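Local coordinates for K5 lyase (Enterobacteria phage k1-5, PDB 2X3H), which probably cleaves the K5 capsular polysaccharide, a heparin-like glycosaminoglycan, of the phage's bacterial host through a lyase reaction, using a tail-spike-like fold, at residues 293-298 and 319-324; 101-106 and 128-133; 204-209 and 235-240; 376-381 and 408-413; 187-192 and 219-224. One frame throughout, in Å; residues are numbered along the deposited sequence.

From the N terminus, interaction 2 (101-106 with 128-133) comes first, closing a loop of 21 residues near the first turns of the beta-helix; the others close spans of 20 to 26 residues, about one coil each. Interactions 5 (187-192 with 219-224) and 3 (204-209 with 235-240) follow, and they cross: 204-209 lies between the two segments of interaction 5, so successive coils are held at two places round the solenoid, centres about 21 Å apart. Interaction 1 (293-298 with 319-324) lies nearest the middle of the chain, and interaction 4 (376-381 with 408-413) ends the series, sharing a sheet with interaction 1.

Interaction 1 (293-298 and 319-324); sequences VVAGKG and HGVTVE
Two neighbouring coils of a parallel beta-helix run side by side where Val293 and Val294 pair with Val321 and Thr322. Val293 bonds to both neighbours of Val321: its N donates to Gly320 O at 3.2 Å, and its O accepts from Thr322 N at 3.0 Å. The next backbone bond is Ala295 N to Thr322 O, 2.8 Å. Further on, Gly296 O receives Glu324 N at 2.9 Å, with the donor standing 43° out of the carbonyl plane. Beside it, one water accepts from Gly296 N and is also hydrogen-bonded to Thr322 OG1. That hydroxyl is held between backbone N and carbonyl carbon (chi1 78°), which sets it alongside the Val294 methyls.

On the other face Val293 and Val321 lie side by side, CB of the first 3.9 Å from CG2 of the second. Ala295 CB meets Val323 CB. These four residues pack onto Ile303, Val306, Ile330 and Val333 of strands 302-309 and 329-336. At the exposed end of the contact the extended Lys297 chain runs beside the Glu324 carboxylate, CE 3.3 Å from OE1; NZ stays 4.4 Å from OE2, too far for a salt bridge, so the attraction is at most a loose one. Parallel bonding in register, with valines turned inward and the mixed pair Val294 and Thr322 on the opposite face, marks the parallel beta-helix of tail-spike proteins and several polysaccharide lyases.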
# COMPACT_ATOMS: atom_id res chain seq x y z
N VAL A 293 -7.42 -7.22 -12.77
CA VAL A 293 -6.21 -6.62 -13.35
C VAL A 293 -5.49 -7.63 -14.22
O VAL A 293 -5.20 -8.75 -13.78
CB VAL A 293 -5.23 -6.18 -12.21
CG1 VAL A 293 -3.89 -5.75 -12.80
CG2 VAL A 293 -5.84 -5.07 -11.39
N VAL A 294 -5.20 -7.24 -15.45
CA VAL A 294 -4.36 -8.04 -16.34
C VAL A 294 -3.02 -7.30 -16.40
O VAL A 294 -2.91 -6.24 -17.05
CB VAL A 294 -5.00 -8.16 -17.76
CG1 VAL A 294 -4.05 -8.88 -18.70
CG2 VAL A 294 -6.36 -8.89 -17.69
N ALA A 295 -2.02 -7.81 -15.67
CA ALA A 295 -0.72 -7.13 -15.53
C ALA A 295 0.09 -7.19 -16.84
O ALA A 295 0.98 -6.36 -17.05
CB ALA A 295 0.09 -7.74 -14.36
N GLY A 296 -0.21 -8.17 -17.69
CA GLY A 296 0.43 -8.26 -19.00
C GLY A 296 1.80 -8.94 -19.03
O GLY A 296 2.24 -9.60 -18.05
N LYS A 297 2.46 -8.78 -20.17
CA LYS A 297 3.70 -9.47 -20.49
C LYS A 297 4.95 -8.66 -20.14
O LYS A 297 6.07 -9.17 -20.29
CB LYS A 297 3.74 -9.83 -21.98
CG LYS A 297 2.50 -10.58 -22.48
CD LYS A 297 2.61 -10.85 -23.99
CE LYS A 297 1.54 -11.86 -24.43
NZ LYS A 297 1.68 -12.19 -25.88
N GLY A 298 4.75 -7.42 -19.68
CA GLY A 298 5.86 -6.52 -19.35
C GLY A 298 6.48 -6.78 -17.98
O GLY A 298 6.19 -7.78 -17.32
N HIS A 319 -11.09 -14.24 -11.85
CA HIS A 319 -9.67 -13.98 -11.53
C HIS A 319 -9.47 -12.68 -10.75
O HIS A 319 -10.19 -11.70 -10.97
CB HIS A 319 -8.81 -13.87 -12.80
CG HIS A 319 -8.79 -15.10 -13.64
ND1 HIS A 319 -9.81 -15.44 -14.51
CD2 HIS A 319 -7.84 -16.05 -13.79
CE1 HIS A 319 -9.49 -16.55 -15.16
NE2 HIS A 319 -8.30 -16.95 -14.73
N GLY A 320 -8.45 -12.66 -9.89
CA GLY A 320 -8.05 -11.43 -9.21
C GLY A 320 -7.10 -10.69 -10.14
O GLY A 320 -7.52 -9.77 -10.86
N VAL A 321 -5.84 -11.13 -10.16
CA VAL A 321 -4.82 -10.55 -11.04
C VAL A 321 -4.16 -11.66 -11.87
O VAL A 321 -3.87 -12.74 -11.36
CB VAL A 321 -3.72 -9.79 -10.23
CG1 VAL A 321 -2.67 -9.18 -11.17
CG2 VAL A 321 -4.34 -8.73 -9.34
N THR A 322 -3.95 -11.40 -13.16
CA THR A 322 -3.16 -12.31 -13.98
C THR A 322 -1.88 -11.59 -14.37
O THR A 322 -1.84 -10.36 -14.48
CB THR A 322 -3.92 -12.77 -15.25
OG1 THR A 322 -3.90 -11.73 -16.24
CG2 THR A 322 -5.37 -13.14 -14.91
N VAL A 323 -0.81 -12.36 -14.54
CA VAL A 323 0.45 -11.76 -14.95
C VAL A 323 1.20 -12.73 -15.85
O VAL A 323 1.27 -13.94 -15.54
CB VAL A 323 1.32 -11.34 -13.74
CG1 VAL A 323 1.58 -12.54 -12.82
CG2 VAL A 323 2.64 -10.70 -14.18
N GLU A 324 1.75 -12.21 -16.94
CA GLU A 324 2.49 -13.04 -17.89
C GLU A 324 3.99 -12.71 -17.93
O GLU A 324 4.82 -13.52 -18.38
CB GLU A 324 1.91 -12.87 -19.29
CG GLU A 324 2.39 -13.91 -20.29
CD GLU A 324 1.49 -13.99 -21.51
OE1 GLU A 324 0.55 -13.16 -21.62
OE2 GLU A 324 1.74 -14.89 -22.35
O HOH W 1 -1.33 -10.81 -17.57

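Interaction 2 (101-106 and 128-133); sequences FSSSGI and GNYLVF
Tyr130 runs its ring alongside 103-105 and ends on Ser103, its OH 2.6 Å from Ser103 OG; either hydroxyl could be the donor. This is the tight side of the contact. CG of the tyrosine is turned opposite the backbone N (chi1 -169°), which lets the edge of the phenol meet Ser104 O in the ring plane, CE1 being 3.5 Å from that oxygen. Leu131 CG lies 4.0 Å above one face of the ring, toward the rim. The buried tyrosine is thus held at its hydroxyl, along an edge and by stacking with His123.

Beyond the ring the backbones pair. Ile106 N donates to Tyr130 O at 2.9 Å, and Ile106 O accepts from Val132 N, also at 2.9 Å, the bonding of parallel strands. Gly105 CA adds a CA-H...O contact to the same Tyr130 O at 3.3 Å. Ile106 and Leu131 point the same way on one face, CB of the isoleucine 4.1 Å from CD2 of the leucine.

The loose side is the corner itself, where Gly105 and Asn129 are exposed to solvent; the asparagine amide leads away from 101-106, and its OD1 accepts from Gln158 N. Strand 106-108 is the outermost of its sheet within the chain, consistent with the N-terminal end of a parallel beta-helix, where helix 81-88 packs on Ile106 and Phe101.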
# COMPACT_ATOMS: atom_id res chain seq x y z
N PHE A 101 -24.62 19.98 -28.87
CA PHE A 101 -24.07 20.49 -30.12
C PHE A 101 -23.81 19.36 -31.08
O PHE A 101 -22.82 18.63 -30.96
CB PHE A 101 -22.81 21.31 -29.84
CG PHE A 101 -23.06 22.50 -28.97
CD1 PHE A 101 -23.12 22.37 -27.57
CD2 PHE A 101 -23.27 23.76 -29.53
CE1 PHE A 101 -23.37 23.47 -26.76
CE2 PHE A 101 -23.50 24.86 -28.73
CZ PHE A 101 -23.56 24.72 -27.34
N SER A 102 -24.74 19.20 -32.02
CA SER A 102 -24.64 18.15 -33.02
C SER A 102 -23.49 18.47 -33.95
O SER A 102 -23.46 19.54 -34.56
CB SER A 102 -25.95 18.06 -33.80
OG SER A 102 -25.87 17.02 -34.76
N SER A 103 -22.54 17.54 -34.08
CA SER A 103 -21.34 17.82 -34.85
C SER A 103 -20.68 16.53 -35.36
O SER A 103 -20.60 15.53 -34.63
CB SER A 103 -20.34 18.68 -34.04
OG SER A 103 -20.29 18.26 -32.68
N SER A 104 -20.22 16.57 -36.60
CA SER A 104 -19.53 15.45 -37.22
C SER A 104 -18.07 15.45 -36.78
O SER A 104 -17.70 16.20 -35.88
CB SER A 104 -19.62 15.54 -38.75
OG SER A 104 -20.96 15.76 -39.14
N GLY A 105 -17.25 14.63 -37.43
CA GLY A 105 -15.83 14.51 -37.07
C GLY A 105 -15.10 15.82 -37.20
O GLY A 105 -15.35 16.60 -38.11
N ILE A 106 -14.18 16.08 -36.27
CA ILE A 106 -13.40 17.31 -36.26
C ILE A 106 -11.94 17.00 -35.95
O ILE A 106 -11.66 16.13 -35.13
CB ILE A 106 -13.92 18.30 -35.20
CG1 ILE A 106 -15.34 18.74 -35.54
CG2 ILE A 106 -12.96 19.51 -35.04
CD1 ILE A 106 -16.06 19.44 -34.42
N GLY A 128 -17.19 6.12 -37.41
CA GLY A 128 -15.89 6.79 -37.50
C GLY A 128 -15.52 7.56 -36.25
O GLY A 128 -16.30 7.63 -35.29
N ASN A 129 -14.32 8.14 -36.27
CA ASN A 129 -13.82 8.94 -35.15
C ASN A 129 -14.55 10.26 -34.99
O ASN A 129 -15.04 10.83 -35.98
CB ASN A 129 -12.31 9.19 -35.29
CG ASN A 129 -11.49 7.90 -35.30
OD1 ASN A 129 -11.91 6.88 -34.76
ND2 ASN A 129 -10.31 7.95 -35.94
N TYR A 130 -14.61 10.76 -33.76
CA TYR A 130 -15.27 12.03 -33.48
C TYR A 130 -14.24 13.15 -33.43
O TYR A 130 -13.99 13.81 -34.44
CB TYR A 130 -16.10 11.93 -32.20
CG TYR A 130 -17.06 13.09 -31.93
CD1 TYR A 130 -17.25 14.12 -32.86
CD2 TYR A 130 -17.79 13.12 -30.75
CE1 TYR A 130 -18.13 15.16 -32.60
CE2 TYR A 130 -18.67 14.16 -30.48
CZ TYR A 130 -18.84 15.17 -31.41
OH TYR A 130 -19.72 16.19 -31.13
N LEU A 131 -13.62 13.36 -32.26
CA LEU A 131 -12.69 14.47 -32.06
C LEU A 131 -11.27 13.93 -32.15
O LEU A 131 -10.91 13.00 -31.44
CB LEU A 131 -12.94 15.14 -30.70
CG LEU A 131 -14.36 15.68 -30.46
CD1 LEU A 131 -14.52 16.24 -29.05
CD2 LEU A 131 -14.71 16.73 -31.51
N VAL A 132 -10.47 14.51 -33.04
CA VAL A 132 -9.08 14.10 -33.18
C VAL A 132 -8.15 15.29 -33.03
O VAL A 132 -8.18 16.24 -33.82
CB VAL A 132 -8.82 13.39 -34.54
CG1 VAL A 132 -7.36 13.01 -34.65
CG2 VAL A 132 -9.71 12.16 -34.69
N PHE A 133 -7.32 15.24 -31.99
CA PHE A 133 -6.36 16.30 -31.73
C PHE A 133 -4.97 15.83 -32.12
O PHE A 133 -4.46 14.85 -31.56
CB PHE A 133 -6.42 16.75 -30.26
CG PHE A 133 -7.76 17.30 -29.87
CD1 PHE A 133 -8.11 18.61 -30.21
CD2 PHE A 133 -8.70 16.50 -29.24
CE1 PHE A 133 -9.37 19.11 -29.89
CE2 PHE A 133 -9.95 16.99 -28.91
CZ PHE A 133 -10.30 18.29 -29.23

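Interaction 3 (204-209 and 235-240); sequences GSYSGY and NYPQFG
Aliphatic groups lie over aromatic faces between Tyr206 and the pair Tyr236 and Pro237. Tyr206 CB sits above the centre of the Tyr236 ring, 3.7 Å from its centroid and 5° off the normal, while Pro237 CD lies over a face of the Tyr206 ring, 3.9 Å from that centroid. Both are CH-pi contacts. The two tyrosine rings themselves meet obliquely, with planes at 36° to each other.

Edge contacts come next. Tyr209 presents its rim to the backbone: Tyr209 CD2 is 3.5 Å from Asn235 O, and Tyr209 CE2 is 3.6 Å from Tyr236 O, both oxygens near the ring plane.

Tyr206 CD1 approaches the same Asn235 O at 3.2 Å, but obliquely. This buried carbonyl, which has no hydrogen-bond partner in the model, has aromatic carbons of Tyr206 and Tyr209 as its close neighbours.

The polar ends find partners beyond the contact: Tyr206 OH bonds to Gly180 O and Tyr236 OH to Ser184 OG. Tyr236 OH also comes within 3.3 Å of Gly204 CA, where glycine leaves room for it. The cluster lies just after strands 198-206 and 227-234; Tyr206 and Tyr236 touch Val178 of strand 168-178, and Tyr206 and Pro237 touch Ala215 of strand 215-216.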
# COMPACT_ATOMS: atom_id res chain seq x y z
N GLY A 204 -17.26 6.86 -18.01
CA GLY A 204 -17.60 6.21 -19.28
C GLY A 204 -18.73 5.23 -19.05
O GLY A 204 -18.70 4.48 -18.07
N SER A 205 -19.73 5.25 -19.93
CA SER A 205 -20.85 4.31 -19.85
C SER A 205 -21.04 3.59 -21.18
O SER A 205 -21.48 4.20 -22.16
CB SER A 205 -22.13 5.05 -19.47
OG SER A 205 -23.21 4.13 -19.33
N TYR A 206 -20.69 2.31 -21.21
CA TYR A 206 -20.74 1.51 -22.42
C TYR A 206 -22.03 0.70 -22.45
O TYR A 206 -22.57 0.34 -21.41
CB TYR A 206 -19.52 0.58 -22.45
CG TYR A 206 -19.29 -0.17 -23.74
CD1 TYR A 206 -19.76 -1.47 -23.91
CD2 TYR A 206 -18.57 0.41 -24.79
CE1 TYR A 206 -19.55 -2.18 -25.08
CE2 TYR A 206 -18.35 -0.29 -25.97
CZ TYR A 206 -18.84 -1.59 -26.10
OH TYR A 206 -18.62 -2.29 -27.27
N SER A 207 -22.54 0.42 -23.66
CA SER A 207 -23.63 -0.54 -23.80
C SER A 207 -23.38 -1.48 -24.98
O SER A 207 -22.62 -1.16 -25.90
CB SER A 207 -25.01 0.14 -23.91
OG SER A 207 -25.16 0.80 -25.15
N GLY A 208 -23.99 -2.67 -24.93
CA GLY A 208 -23.74 -3.70 -25.92
C GLY A 208 -22.50 -4.53 -25.60
O GLY A 208 -21.77 -4.95 -26.50
N TYR A 209 -22.27 -4.76 -24.32
CA TYR A 209 -21.17 -5.61 -23.88
C TYR A 209 -21.20 -6.96 -24.59
O TYR A 209 -22.26 -7.57 -24.76
CB TYR A 209 -21.26 -5.84 -22.36
CG TYR A 209 -20.19 -6.77 -21.84
CD1 TYR A 209 -20.35 -8.16 -21.91
CD2 TYR A 209 -19.03 -6.27 -21.28
CE1 TYR A 209 -19.35 -9.02 -21.45
CE2 TYR A 209 -18.03 -7.11 -20.81
CZ TYR A 209 -18.19 -8.47 -20.89
OH TYR A 209 -17.19 -9.29 -20.42
N ASN A 235 -19.46 -1.23 -17.75
CA ASN A 235 -19.85 -2.19 -18.79
C ASN A 235 -18.92 -2.30 -19.98
O ASN A 235 -19.33 -2.80 -21.03
CB ASN A 235 -21.26 -1.90 -19.32
CG ASN A 235 -22.29 -1.74 -18.23
OD1 ASN A 235 -22.96 -0.72 -18.16
ND2 ASN A 235 -22.45 -2.77 -17.41
N TYR A 236 -17.68 -1.86 -19.85
CA TYR A 236 -16.74 -1.99 -20.97
C TYR A 236 -16.22 -3.42 -21.12
O TYR A 236 -16.08 -4.14 -20.14
CB TYR A 236 -15.56 -1.03 -20.83
CG TYR A 236 -15.88 0.43 -21.14
CD1 TYR A 236 -16.44 1.25 -20.18
CD2 TYR A 236 -15.58 0.99 -22.38
CE1 TYR A 236 -16.71 2.58 -20.43
CE2 TYR A 236 -15.85 2.33 -22.65
CZ TYR A 236 -16.41 3.12 -21.67
OH TYR A 236 -16.67 4.44 -21.89
N PRO A 237 -15.95 -3.83 -22.37
CA PRO A 237 -15.48 -5.19 -22.62
C PRO A 237 -13.96 -5.39 -22.49
O PRO A 237 -13.40 -5.10 -21.43
CB PRO A 237 -16.00 -5.49 -24.04
CG PRO A 237 -15.99 -4.16 -24.70
CD PRO A 237 -16.18 -3.10 -23.64
N GLN A 238 -13.29 -5.89 -23.54
CA GLN A 238 -11.93 -6.42 -23.38
C GLN A 238 -10.95 -5.48 -22.68
O GLN A 238 -10.20 -5.90 -21.79
CB GLN A 238 -11.34 -6.79 -24.74
CG GLN A 238 -9.89 -7.23 -24.68
CD GLN A 238 -9.72 -8.68 -24.28
OE1 GLN A 238 -8.83 -9.37 -24.79
NE2 GLN A 238 -10.55 -9.15 -23.36
N PHE A 239 -10.94 -4.22 -23.09
CA PHE A 239 -9.90 -3.31 -22.60
C PHE A 239 -10.28 -2.50 -21.37
O PHE A 239 -9.50 -1.69 -20.87
CB PHE A 239 -9.30 -2.50 -23.75
CG PHE A 239 -8.74 -3.38 -24.82
CD1 PHE A 239 -7.61 -4.14 -24.58
CD2 PHE A 239 -9.38 -3.52 -26.04
CE1 PHE A 239 -7.09 -4.98 -25.53
CE2 PHE A 239 -8.87 -4.36 -27.01
CZ PHE A 239 -7.71 -5.09 -26.75
N GLY A 240 -11.49 -2.74 -20.88
CA GLY A 240 -11.89 -2.29 -19.54
C GLY A 240 -11.91 -0.79 -19.32
O GLY A 240 -12.26 -0.01 -20.22

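Interaction 4 (376-381 and 408-413); sequences ITFESG and AATIDG
The Phe378 ring is the flat group here, approached obliquely from the other segment by Thr410 OG1 and Ile411 CD1, neither squarely over a face nor at the edge. One face is taken by Ile376 CG2, 3.6 Å above the plane and shifted toward the rim; the ring also meets that of Phe355 at about 30°. Its first torsion, with CG opposite the carbonyl carbon (chi1 -67°), sends the ring toward Thr410 and Ile411, and CE2 ends 4.3 Å from Ile411 CD1.

The closest approach is Thr410 OG1 to Phe378 CB, 3.4 Å, with the same oxygen 3.6 Å from CD2 of that ring. It is van der Waals contact of a hydroxyl with hydrocarbon. The hydroxyl is hydrogen-bonded to Gly407 O and Asn418 ND2. Thr410 CG2 meanwhile faces Glu379 O at 4.0 Å. The turn that carries Thr410 is a short 3-10 segment, 408-410, closed by Ile411 N to Ala408 O at 2.9 Å. A second subunit touches it there: Ala408 O is hydrogen-bonded to Ser442 OG of that neighbouring chain, and Ile411 packs on the same serine.

The Glu379 carboxylate is held by a salt bridge from Arg354 and by Gly357 N. With Thr410 OG1 and this carboxylate both bonded to residues outside the two segments, strand and turn are joined by van der Waals contact, part apolar and part hydroxyl against hydrocarbon, and the directional bonds lie around it, some of them between subunits.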
# COMPACT_ATOMS: atom_id res chain seq x y z
N ILE A 376 -4.42 -20.20 -6.23
CA ILE A 376 -3.26 -19.84 -7.06
C ILE A 376 -3.13 -20.76 -8.26
O ILE A 376 -3.32 -21.98 -8.13
CB ILE A 376 -1.95 -19.91 -6.24
CG1 ILE A 376 -2.02 -18.97 -5.04
CG2 ILE A 376 -0.73 -19.52 -7.08
CD1 ILE A 376 -1.05 -19.33 -3.91
N THR A 377 -2.80 -20.20 -9.43
CA THR A 377 -2.45 -21.02 -10.60
C THR A 377 -1.05 -20.65 -11.09
O THR A 377 -0.81 -19.50 -11.47
CB THR A 377 -3.45 -20.84 -11.77
OG1 THR A 377 -4.75 -21.33 -11.37
CG2 THR A 377 -2.96 -21.60 -13.00
N PHE A 378 -0.15 -21.63 -11.06
CA PHE A 378 1.19 -21.50 -11.62
C PHE A 378 1.18 -22.32 -12.90
O PHE A 378 1.08 -23.55 -12.84
CB PHE A 378 2.26 -22.10 -10.70
CG PHE A 378 2.45 -21.38 -9.39
CD1 PHE A 378 2.81 -20.03 -9.36
CD2 PHE A 378 2.32 -22.06 -8.20
CE1 PHE A 378 3.02 -19.37 -8.17
CE2 PHE A 378 2.54 -21.40 -6.98
CZ PHE A 378 2.88 -20.06 -6.97
N GLU A 379 1.28 -21.68 -14.06
CA GLU A 379 1.27 -22.44 -15.31
C GLU A 379 2.64 -23.11 -15.52
O GLU A 379 3.62 -22.77 -14.86
CB GLU A 379 0.83 -21.58 -16.50
CG GLU A 379 -0.58 -21.03 -16.30
CD GLU A 379 -1.25 -20.46 -17.54
OE1 GLU A 379 -0.59 -20.29 -18.60
OE2 GLU A 379 -2.46 -20.15 -17.42
N SER A 380 2.69 -24.09 -16.42
CA SER A 380 3.82 -25.01 -16.39
C SER A 380 5.21 -24.40 -16.62
O SER A 380 6.21 -24.94 -16.13
CB SER A 380 3.56 -26.21 -17.31
OG SER A 380 3.82 -25.87 -18.63
N GLY A 381 5.28 -23.28 -17.32
CA GLY A 381 6.58 -22.64 -17.59
C GLY A 381 6.95 -21.55 -16.59
O GLY A 381 7.98 -20.90 -16.74
N ALA A 408 1.16 -27.16 -8.57
CA ALA A 408 2.01 -27.35 -7.39
C ALA A 408 3.36 -28.00 -7.71
O ALA A 408 4.33 -27.81 -6.95
CB ALA A 408 1.27 -28.16 -6.32
N ALA A 409 3.45 -28.74 -8.81
CA ALA A 409 4.73 -29.37 -9.14
C ALA A 409 5.82 -28.34 -9.46
O ALA A 409 7.02 -28.67 -9.45
CB ALA A 409 4.57 -30.35 -10.31
N THR A 410 5.40 -27.09 -9.72
CA THR A 410 6.37 -26.01 -9.99
C THR A 410 7.04 -25.51 -8.72
O THR A 410 8.00 -24.72 -8.78
CB THR A 410 5.73 -24.79 -10.69
OG1 THR A 410 4.78 -24.16 -9.82
CG2 THR A 410 5.05 -25.20 -11.98
N ILE A 411 6.52 -25.94 -7.57
CA ILE A 411 7.18 -25.67 -6.29
C ILE A 411 8.12 -26.84 -6.07
O ILE A 411 7.73 -27.88 -5.54
CB ILE A 411 6.19 -25.54 -5.11
CG1 ILE A 411 5.13 -24.47 -5.40
CG2 ILE A 411 6.93 -25.24 -3.81
CD1 ILE A 411 3.99 -24.42 -4.36
N ASP A 412 9.36 -26.69 -6.55
CA ASP A 412 10.28 -27.82 -6.59
C ASP A 412 11.56 -27.62 -5.79
O ASP A 412 12.45 -28.47 -5.81
CB ASP A 412 10.59 -28.22 -8.05
CG ASP A 412 11.35 -27.15 -8.81
OD1 ASP A 412 11.77 -26.13 -8.20
OD2 ASP A 412 11.57 -27.33 -10.05
N GLY A 413 11.65 -26.50 -5.08
CA GLY A 413 12.78 -26.23 -4.19
C GLY A 413 14.09 -25.95 -4.91
O GLY A 413 15.13 -25.82 -4.25

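Interaction 5 (187-192 and 219-224); sequences AYPNDA and LADSSV
Ser222, whose CB leans on Pro189 CG at 3.8 Å, has its hydroxyl gripped twice: OG donates to Asp221 OD1 at 2.7 Å and also bonds to Thr247 N on the next coil. The carboxylate oxygen is met nearly end-on along its C-O bond, so the aspartate and serine brace each other at the end of strand 218-221.

Asp221 also bonds to the neighbouring strand. Its N donates to Ala187 O at 2.9 Å, and Ala187 N donates to Leu219 O at 2.9 Å, so Ala187 bonds both residues flanking Ala220, as parallel strands do. Asp221 CB lies 3.4 Å from the same Ala187 O and 3.9 Å from Tyr188 CB. Asp221 CG stands anti to the backbone N (chi1 -178°), and the side chain crosses Pro189 at about a right angle, with Pro189 CD 4.2 Å from Asp221 CG.

Pro189 CD comes within 3.4 Å of Asp221 O, in the place a donor would take in a longer strand pair. A proline nitrogen carries no hydrogen, and so the pairing gives way here to carbon-oxygen contact: two backbone bonds set the register, and the polar grip on Ser222 OG ties the departing loop to a third coil.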
# COMPACT_ATOMS: atom_id res chain seq x y z
N ALA A 187 -4.91 7.96 -26.27
CA ALA A 187 -3.71 8.72 -26.62
C ALA A 187 -2.69 7.77 -27.21
O ALA A 187 -2.48 6.67 -26.69
CB ALA A 187 -3.15 9.42 -25.38
N TYR A 188 -2.05 8.17 -28.32
CA TYR A 188 -1.07 7.30 -28.97
C TYR A 188 0.04 8.11 -29.64
O TYR A 188 -0.08 9.31 -29.80
CB TYR A 188 -1.74 6.35 -29.97
CG TYR A 188 -2.59 7.03 -31.03
CD1 TYR A 188 -3.96 7.23 -30.83
CD2 TYR A 188 -2.04 7.45 -32.24
CE1 TYR A 188 -4.75 7.85 -31.80
CE2 TYR A 188 -2.82 8.06 -33.22
CZ TYR A 188 -4.18 8.26 -32.99
OH TYR A 188 -4.97 8.87 -33.96
N PRO A 189 1.15 7.45 -30.00
CA PRO A 189 2.25 8.19 -30.63
C PRO A 189 1.89 8.63 -32.04
O PRO A 189 1.25 7.89 -32.76
CB PRO A 189 3.38 7.15 -30.70
CG PRO A 189 2.97 6.02 -29.80
CD PRO A 189 1.46 6.02 -29.82
N ASN A 190 2.31 9.84 -32.42
CA ASN A 190 2.02 10.35 -33.76
C ASN A 190 3.14 11.24 -34.30
O ASN A 190 2.91 12.41 -34.65
CB ASN A 190 0.68 11.09 -33.75
CG ASN A 190 0.19 11.46 -35.14
OD1 ASN A 190 0.49 10.77 -36.12
ND2 ASN A 190 -0.59 12.53 -35.23
N ASP A 191 4.36 10.70 -34.36
CA ASP A 191 4.63 9.38 -33.77
C ASP A 191 5.67 9.35 -32.65
O ASP A 191 6.34 8.33 -32.44
CB ASP A 191 4.86 8.26 -34.82
CG ASP A 191 4.46 8.69 -36.23
OD1 ASP A 191 5.19 9.49 -36.85
OD2 ASP A 191 3.43 8.19 -36.72
N ALA A 192 5.77 10.46 -31.91
CA ALA A 192 6.51 10.49 -30.65
C ALA A 192 5.55 10.10 -29.53
O ALA A 192 4.35 10.35 -29.63
CB ALA A 192 7.08 11.86 -30.41
N LEU A 219 -7.43 4.60 -23.00
CA LEU A 219 -6.26 3.86 -23.46
C LEU A 219 -5.08 4.81 -23.59
O LEU A 219 -5.18 5.82 -24.30
CB LEU A 219 -6.53 3.22 -24.82
CG LEU A 219 -5.27 2.78 -25.58
CD1 LEU A 219 -4.48 1.77 -24.76
CD2 LEU A 219 -5.64 2.20 -26.93
N ALA A 220 -3.99 4.51 -22.88
CA ALA A 220 -2.72 5.23 -23.05
C ALA A 220 -1.74 4.30 -23.75
O ALA A 220 -1.16 3.40 -23.13
CB ALA A 220 -2.17 5.69 -21.70
N ASP A 221 -1.59 4.49 -25.06
CA ASP A 221 -0.71 3.66 -25.87
C ASP A 221 0.67 4.29 -25.91
O ASP A 221 0.87 5.34 -26.52
CB ASP A 221 -1.27 3.53 -27.29
CG ASP A 221 -0.42 2.64 -28.19
OD1 ASP A 221 0.74 2.35 -27.85
OD2 ASP A 221 -0.92 2.22 -29.26
N SER A 222 1.62 3.64 -25.23
CA SER A 222 3.03 4.03 -25.30
C SER A 222 3.32 5.42 -24.70
O SER A 222 4.28 6.08 -25.08
CB SER A 222 3.55 3.91 -26.73
OG SER A 222 3.37 2.57 -27.21
N SER A 223 2.50 5.86 -23.75
CA SER A 223 2.76 7.15 -23.11
C SER A 223 3.86 7.01 -22.06
O SER A 223 4.14 5.91 -21.56
CB SER A 223 1.50 7.69 -22.44
OG SER A 223 1.09 6.79 -21.41
N VAL A 224 4.46 8.15 -21.72
CA VAL A 224 5.43 8.21 -20.63
C VAL A 224 5.10 9.39 -19.71
O VAL A 224 4.45 10.36 -20.14
CB VAL A 224 6.88 8.33 -21.17
CG1 VAL A 224 7.26 7.09 -21.97
CG2 VAL A 224 7.06 9.60 -22.01